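Long-range contact in immunity protein 52 domain-containing protein (Burkholderia pseudomallei K96243, PDB 4RHO), which is of unknown function but probably acts as an immunity protein that protects the bacterium against a cognate toxin: residues P193-R205 / I239-L252. Sequence-based numbering, arbitrary orientation.
Sequences PKVITQQQVPEAR and IANRIEIRLVDQDL
R246 leaves helix 234-249 with CG anti to the backbone N (chi1 -180°) and folds back at chi2 and chi3, while E203, bent at chi2 (93°), drops its carboxylate to meet it. The salt bridge is side-on: NE of R246 lies 3.0 Å from OE1 of E203, and NH2 of R246 lies 2.7 Å from OE2, both oxygens near the guanidinium plane. Because NE also reaches OE2, that oxygen takes two arginine bonds, and a water donates a third while accepting from NE of R242. Such a grip restricts the carboxylate's rotation and probably favours its charged form.

Alongside the ion pair, apolar side chains meet: CG1 of V201 touches CG2 of I243 at 3.8 Å, and CG2 of V201 packs on CD2 of L247. The CG1-CD1 end of I239 lies over one face of the R205 guanidinium, toward its rim. Past the helix end, NE2 of Q250 makes a weak hydrogen bond to O of Q200, and NZ of K194 donates one to O of L252 from above the carbonyl plane. The loop joining strands 189-192 and 206-212 thus packs along a helix flanking the antiparallel sheet, whose C-terminal end a Schellman motif closes, with D251 as C-prime residue.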
loop_
_atom_site.group_PDB
_atom_site.type_symbol
_atom_site.label_atom_id
_atom_site.label_comp_id
_atom_site.label_asym_id
_atom_site.label_seq_id
_atom_site.Cartn_x
_atom_site.Cartn_y
_atom_site.Cartn_z
ATOM N N PRO A 193 -9.779 -6.190 -9.359
ATOM C CA PRO A 193 -11.114 -6.637 -8.901
ATOM C C PRO A 193 -11.851 -7.451 -9.978
ATOM O O PRO A 193 -13.014 -7.187 -10.276
ATOM C CB PRO A 193 -11.836 -5.326 -8.582
ATOM C CG PRO A 193 -11.201 -4.323 -9.468
ATOM C CD PRO A 193 -9.762 -4.748 -9.675
ATOM N N LYS A 194 -11.173 -8.457 -10.536
ATOM C CA LYS A 194 -11.744 -9.349 -11.539
ATOM C C LYS A 194 -11.343 -10.776 -11.251
ATOM O O LYS A 194 -10.316 -11.010 -10.599
ATOM C CB LYS A 194 -11.287 -8.936 -12.964
ATOM C CG LYS A 194 -12.012 -7.698 -13.504
ATOM C CD LYS A 194 -11.468 -7.245 -14.872
ATOM C CE LYS A 194 -10.129 -6.542 -14.758
ATOM N NZ LYS A 194 -9.738 -5.890 -16.028
ATOM N N VAL A 195 -12.151 -11.744 -11.702
ATOM C CA VAL A 195 -11.806 -13.151 -11.554
ATOM C C VAL A 195 -10.844 -13.541 -12.668
ATOM O O VAL A 195 -11.233 -13.562 -13.839
ATOM C CB VAL A 195 -13.070 -14.063 -11.531
ATOM C CG1 VAL A 195 -12.678 -15.545 -11.423
ATOM C CG2 VAL A 195 -14.011 -13.664 -10.389
ATOM N N ILE A 196 -9.559 -13.708 -12.327
ATOM C CA ILE A 196 -8.527 -14.032 -13.304
ATOM C C ILE A 196 -8.104 -15.496 -13.136
ATOM O O ILE A 196 -7.810 -15.930 -12.019
ATOM C CB ILE A 196 -7.326 -13.056 -13.171
ATOM C CG1 ILE A 196 -7.770 -11.603 -13.497
ATOM C CG2 ILE A 196 -6.153 -13.497 -14.065
ATOM C CD1 ILE A 196 -6.726 -10.560 -13.256
ATOM N N THR A 197 -8.144 -16.278 -14.240
ATOM C CA THR A 197 -7.938 -17.723 -14.173
ATOM C C THR A 197 -6.556 -18.137 -14.700
ATOM O O THR A 197 -5.849 -17.339 -15.325
ATOM C CB THR A 197 -9.047 -18.461 -14.958
ATOM O OG1 THR A 197 -8.965 -18.096 -16.338
ATOM C CG2 THR A 197 -10.456 -18.164 -14.411
ATOM N N GLN A 198 -6.197 -19.398 -14.461
ATOM C CA GLN A 198 -4.960 -20.012 -14.929
ATOM C C GLN A 198 -4.918 -20.049 -16.464
ATOM O O GLN A 198 -3.858 -19.857 -17.055
ATOM C CB GLN A 198 -4.854 -21.427 -14.353
ATOM C CG GLN A 198 -3.571 -22.141 -14.661
ATOM C CD GLN A 198 -3.599 -23.524 -14.072
ATOM O OE1 GLN A 198 -3.274 -23.730 -12.896
ATOM N NE2 GLN A 198 -4.123 -24.484 -14.834
ATOM N N GLN A 199 -6.088 -20.264 -17.105
ATOM C CA GLN A 199 -6.199 -20.285 -18.568
ATOM C C GLN A 199 -5.867 -18.899 -19.163
ATOM O O GLN A 199 -5.275 -18.817 -20.238
ATOM C CB GLN A 199 -7.617 -20.726 -18.988
ATOM C CG GLN A 199 -7.778 -20.946 -20.498
ATOM C CD GLN A 199 -9.189 -21.364 -20.870
ATOM O OE1 GLN A 199 -10.037 -21.630 -20.007
ATOM N NE2 GLN A 199 -9.460 -21.449 -22.164
ATOM N N GLN A 200 -6.213 -17.815 -18.434
ATOM C CA GLN A 200 -5.951 -16.456 -18.894
ATOM C C GLN A 200 -4.484 -16.077 -18.716
ATOM O O GLN A 200 -3.911 -15.445 -19.597
ATOM C CB GLN A 200 -6.839 -15.459 -18.160
ATOM C CG GLN A 200 -8.300 -15.552 -18.548
ATOM C CD GLN A 200 -9.155 -14.703 -17.652
ATOM O OE1 GLN A 200 -9.217 -14.907 -16.440
ATOM N NE2 GLN A 200 -9.859 -13.750 -18.234
ATOM N N VAL A 201 -3.890 -16.397 -17.544
ATOM C CA VAL A 201 -2.491 -16.022 -17.258
ATOM C C VAL A 201 -1.686 -17.275 -16.858
ATOM O O VAL A 201 -1.498 -17.545 -15.671
ATOM C CB VAL A 201 -2.402 -14.911 -16.158
ATOM C CG1 VAL A 201 -0.976 -14.365 -16.043
ATOM C CG2 VAL A 201 -3.385 -13.785 -16.441
ATOM N N PRO A 202 -1.201 -18.063 -17.848
ATOM C CA PRO A 202 -0.494 -19.311 -17.502
ATOM C C PRO A 202 0.931 -19.060 -16.953
ATOM O O PRO A 202 1.528 -19.972 -16.371
ATOM C CB PRO A 202 -0.458 -20.076 -18.823
ATOM C CG PRO A 202 -0.549 -19.035 -19.867
ATOM C CD PRO A 202 -1.379 -17.923 -19.310
ATOM N N GLU A 203 1.453 -17.806 -17.095
ATOM C CA GLU A 203 2.801 -17.444 -16.591
ATOM C C GLU A 203 2.790 -17.199 -15.071
ATOM O O GLU A 203 3.849 -17.257 -14.434
ATOM C CB GLU A 203 3.343 -16.179 -17.311
ATOM C CG GLU A 203 3.595 -16.365 -18.796
ATOM C CD GLU A 203 2.436 -15.975 -19.692
ATOM O OE1 GLU A 203 1.296 -15.869 -19.184
ATOM O OE2 GLU A 203 2.672 -15.760 -20.902
ATOM N N ALA A 204 1.613 -16.832 -14.506
ATOM C CA ALA A 204 1.504 -16.488 -13.081
ATOM C C ALA A 204 1.939 -17.658 -12.188
ATOM O O ALA A 204 1.545 -18.795 -12.428
ATOM C CB ALA A 204 0.077 -16.076 -12.747
ATOM N N ARG A 205 2.787 -17.376 -11.183
ATOM C CA ARG A 205 3.264 -18.399 -10.251
ATOM C C ARG A 205 2.184 -18.737 -9.223
ATOM O O ARG A 205 2.160 -19.853 -8.693
ATOM C CB ARG A 205 4.554 -17.934 -9.551
ATOM C CG ARG A 205 5.852 -18.443 -10.228
ATOM C CD ARG A 205 5.865 -18.196 -11.735
ATOM N NE ARG A 205 7.135 -18.601 -12.341
ATOM C CZ ARG A 205 7.305 -18.793 -13.646
ATOM N NH1 ARG A 205 6.273 -18.701 -14.477
ATOM N NH2 ARG A 205 8.493 -19.147 -14.121
ATOM N N ILE A 239 9.705 -12.329 -15.713
ATOM C CA ILE A 239 8.440 -13.053 -15.537
ATOM C C ILE A 239 7.288 -12.051 -15.193
ATOM O O ILE A 239 6.181 -12.184 -15.726
ATOM C CB ILE A 239 8.559 -14.199 -14.473
ATOM C CG1 ILE A 239 7.252 -15.046 -14.410
ATOM C CG2 ILE A 239 8.943 -13.657 -13.094
ATOM C CD1 ILE A 239 6.866 -15.739 -15.775
ATOM N N ALA A 240 7.588 -11.007 -14.393
ATOM C CA ALA A 240 6.604 -9.961 -14.109
ATOM C C ALA A 240 6.245 -9.208 -15.388
ATOM O O ALA A 240 5.070 -8.926 -15.627
ATOM C CB ALA A 240 7.145 -8.997 -13.061
ATOM N N ASN A 241 7.255 -8.989 -16.279
ATOM C CA ASN A 241 7.047 -8.347 -17.579
ATOM C C ASN A 241 6.165 -9.222 -18.499
ATOM O O ASN A 241 5.238 -8.709 -19.129
ATOM C CB ASN A 241 8.394 -8.047 -18.259
ATOM C CG ASN A 241 9.126 -6.854 -17.671
ATOM O OD1 ASN A 241 8.582 -6.078 -16.872
ATOM N ND2 ASN A 241 10.352 -6.661 -18.088
ATOM N N ARG A 242 6.436 -10.554 -18.540
ATOM C CA ARG A 242 5.640 -11.502 -19.339
ATOM C C ARG A 242 4.172 -11.513 -18.891
ATOM O O ARG A 242 3.269 -11.587 -19.732
ATOM C CB ARG A 242 6.227 -12.914 -19.239
ATOM C CG ARG A 242 7.524 -13.102 -20.035
ATOM C CD ARG A 242 8.174 -14.427 -19.707
ATOM N NE ARG A 242 7.286 -15.554 -20.002
ATOM C CZ ARG A 242 7.462 -16.779 -19.521
ATOM N NH1 ARG A 242 8.458 -17.032 -18.680
ATOM N NH2 ARG A 242 6.617 -17.750 -19.839
ATOM N N ILE A 243 3.932 -11.454 -17.563
ATOM C CA ILE A 243 2.572 -11.442 -17.014
ATOM C C ILE A 243 1.848 -10.139 -17.416
ATOM O O ILE A 243 0.677 -10.184 -17.792
ATOM C CB ILE A 243 2.591 -11.636 -15.468
ATOM C CG1 ILE A 243 3.155 -13.030 -15.097
ATOM C CG2 ILE A 243 1.174 -11.429 -14.865
ATOM C CD1 ILE A 243 3.396 -13.233 -13.632
ATOM N N GLU A 244 2.574 -8.988 -17.399
ATOM C CA GLU A 244 2.004 -7.687 -17.813
ATOM C C GLU A 244 1.548 -7.736 -19.269
ATOM O O GLU A 244 0.428 -7.320 -19.578
ATOM C CB GLU A 244 3.030 -6.558 -17.616
ATOM C CG GLU A 244 3.248 -6.199 -16.160
ATOM C CD GLU A 244 4.560 -5.503 -15.851
ATOM O OE1 GLU A 244 5.366 -5.299 -16.785
ATOM O OE2 GLU A 244 4.813 -5.229 -14.656
ATOM N N ILE A 245 2.394 -8.298 -20.157
ATOM C CA ILE A 245 2.079 -8.442 -21.583
ATOM C C ILE A 245 0.847 -9.366 -21.768
ATOM O O ILE A 245 -0.061 -9.032 -22.530
ATOM C CB ILE A 245 3.321 -8.977 -22.359
ATOM C CG1 ILE A 245 4.489 -7.940 -22.318
ATOM C CG2 ILE A 245 2.952 -9.356 -23.812
ATOM C CD1 ILE A 245 5.868 -8.485 -22.859
ATOM N N ARG A 246 0.795 -10.485 -21.016
ATOM C CA ARG A 246 -0.338 -11.421 -21.074
ATOM C C ARG A 246 -1.660 -10.723 -20.659
ATOM O O ARG A 246 -2.676 -10.874 -21.340
ATOM C CB ARG A 246 -0.073 -12.642 -20.171
ATOM C CG ARG A 246 -1.214 -13.678 -20.174
ATOM C CD ARG A 246 -1.308 -14.413 -21.496
ATOM N NE ARG A 246 -0.112 -15.214 -21.754
ATOM C CZ ARG A 246 0.126 -15.834 -22.901
ATOM N NH1 ARG A 246 -0.731 -15.734 -23.907
ATOM N NH2 ARG A 246 1.238 -16.537 -23.062
ATOM N N LEU A 247 -1.631 -9.963 -19.543
ATOM C CA LEU A 247 -2.817 -9.272 -19.022
ATOM C C LEU A 247 -3.352 -8.233 -20.016
ATOM O O LEU A 247 -4.568 -8.062 -20.128
ATOM C CB LEU A 247 -2.499 -8.593 -17.679
ATOM C CG LEU A 247 -2.314 -9.531 -16.495
ATOM C CD1 LEU A 247 -1.665 -8.817 -15.338
ATOM C CD2 LEU A 247 -3.642 -10.144 -16.069
ATOM N N VAL A 248 -2.450 -7.508 -20.703
ATOM C CA VAL A 248 -2.862 -6.486 -21.670
ATOM C C VAL A 248 -3.431 -7.154 -22.927
ATOM O O VAL A 248 -4.490 -6.760 -23.398
ATOM C CB VAL A 248 -1.698 -5.521 -22.018
ATOM C CG1 VAL A 248 -2.020 -4.692 -23.261
ATOM C CG2 VAL A 248 -1.380 -4.620 -20.840
ATOM N N ASP A 249 -2.802 -8.246 -23.376
ATOM C CA ASP A 249 -3.233 -8.981 -24.573
ATOM C C ASP A 249 -4.714 -9.450 -24.463
ATOM O O ASP A 249 -5.386 -9.595 -25.484
ATOM C CB ASP A 249 -2.324 -10.184 -24.811
ATOM C CG ASP A 249 -2.242 -10.590 -26.257
ATOM O OD1 ASP A 249 -1.497 -9.943 -27.005
ATOM O OD2 ASP A 249 -2.873 -11.607 -26.625
ATOM N N GLN A 250 -5.208 -9.675 -23.223
ATOM C CA GLN A 250 -6.593 -10.119 -22.999
ATOM C C GLN A 250 -7.471 -8.982 -22.429
ATOM O O GLN A 250 -8.556 -9.248 -21.900
ATOM C CB GLN A 250 -6.621 -11.321 -22.059
ATOM C CG GLN A 250 -6.057 -12.590 -22.681
ATOM C CD GLN A 250 -6.015 -13.705 -21.692
ATOM O OE1 GLN A 250 -6.734 -14.696 -21.811
ATOM N NE2 GLN A 250 -5.242 -13.527 -20.637
ATOM N N ASP A 251 -7.006 -7.704 -22.570
ATOM C CA ASP A 251 -7.724 -6.506 -22.078
ATOM C C ASP A 251 -8.130 -6.673 -20.586
ATOM O O ASP A 251 -9.280 -6.415 -20.221
ATOM C CB ASP A 251 -8.970 -6.202 -22.957
ATOM C CG ASP A 251 -9.437 -4.742 -22.895
ATOM O OD1 ASP A 251 -8.793 -3.935 -22.169
ATOM O OD2 ASP A 251 -10.406 -4.399 -23.608
ATOM N N LEU A 252 -7.176 -7.099 -19.738
ATOM C CA LEU A 252 -7.424 -7.268 -18.299
ATOM C C LEU A 252 -6.712 -6.183 -17.496
ATOM O O LEU A 252 -6.996 -6.004 -16.312
ATOM C CB LEU A 252 -6.961 -8.670 -17.826
ATOM C CG LEU A 252 -7.759 -9.861 -18.374
ATOM C CD1 LEU A 252 -7.050 -11.173 -18.079
ATOM C CD2 LEU A 252 -9.175 -9.883 -17.807
HETATM O O HOH W 1 5.134 -15.896 -22.081
#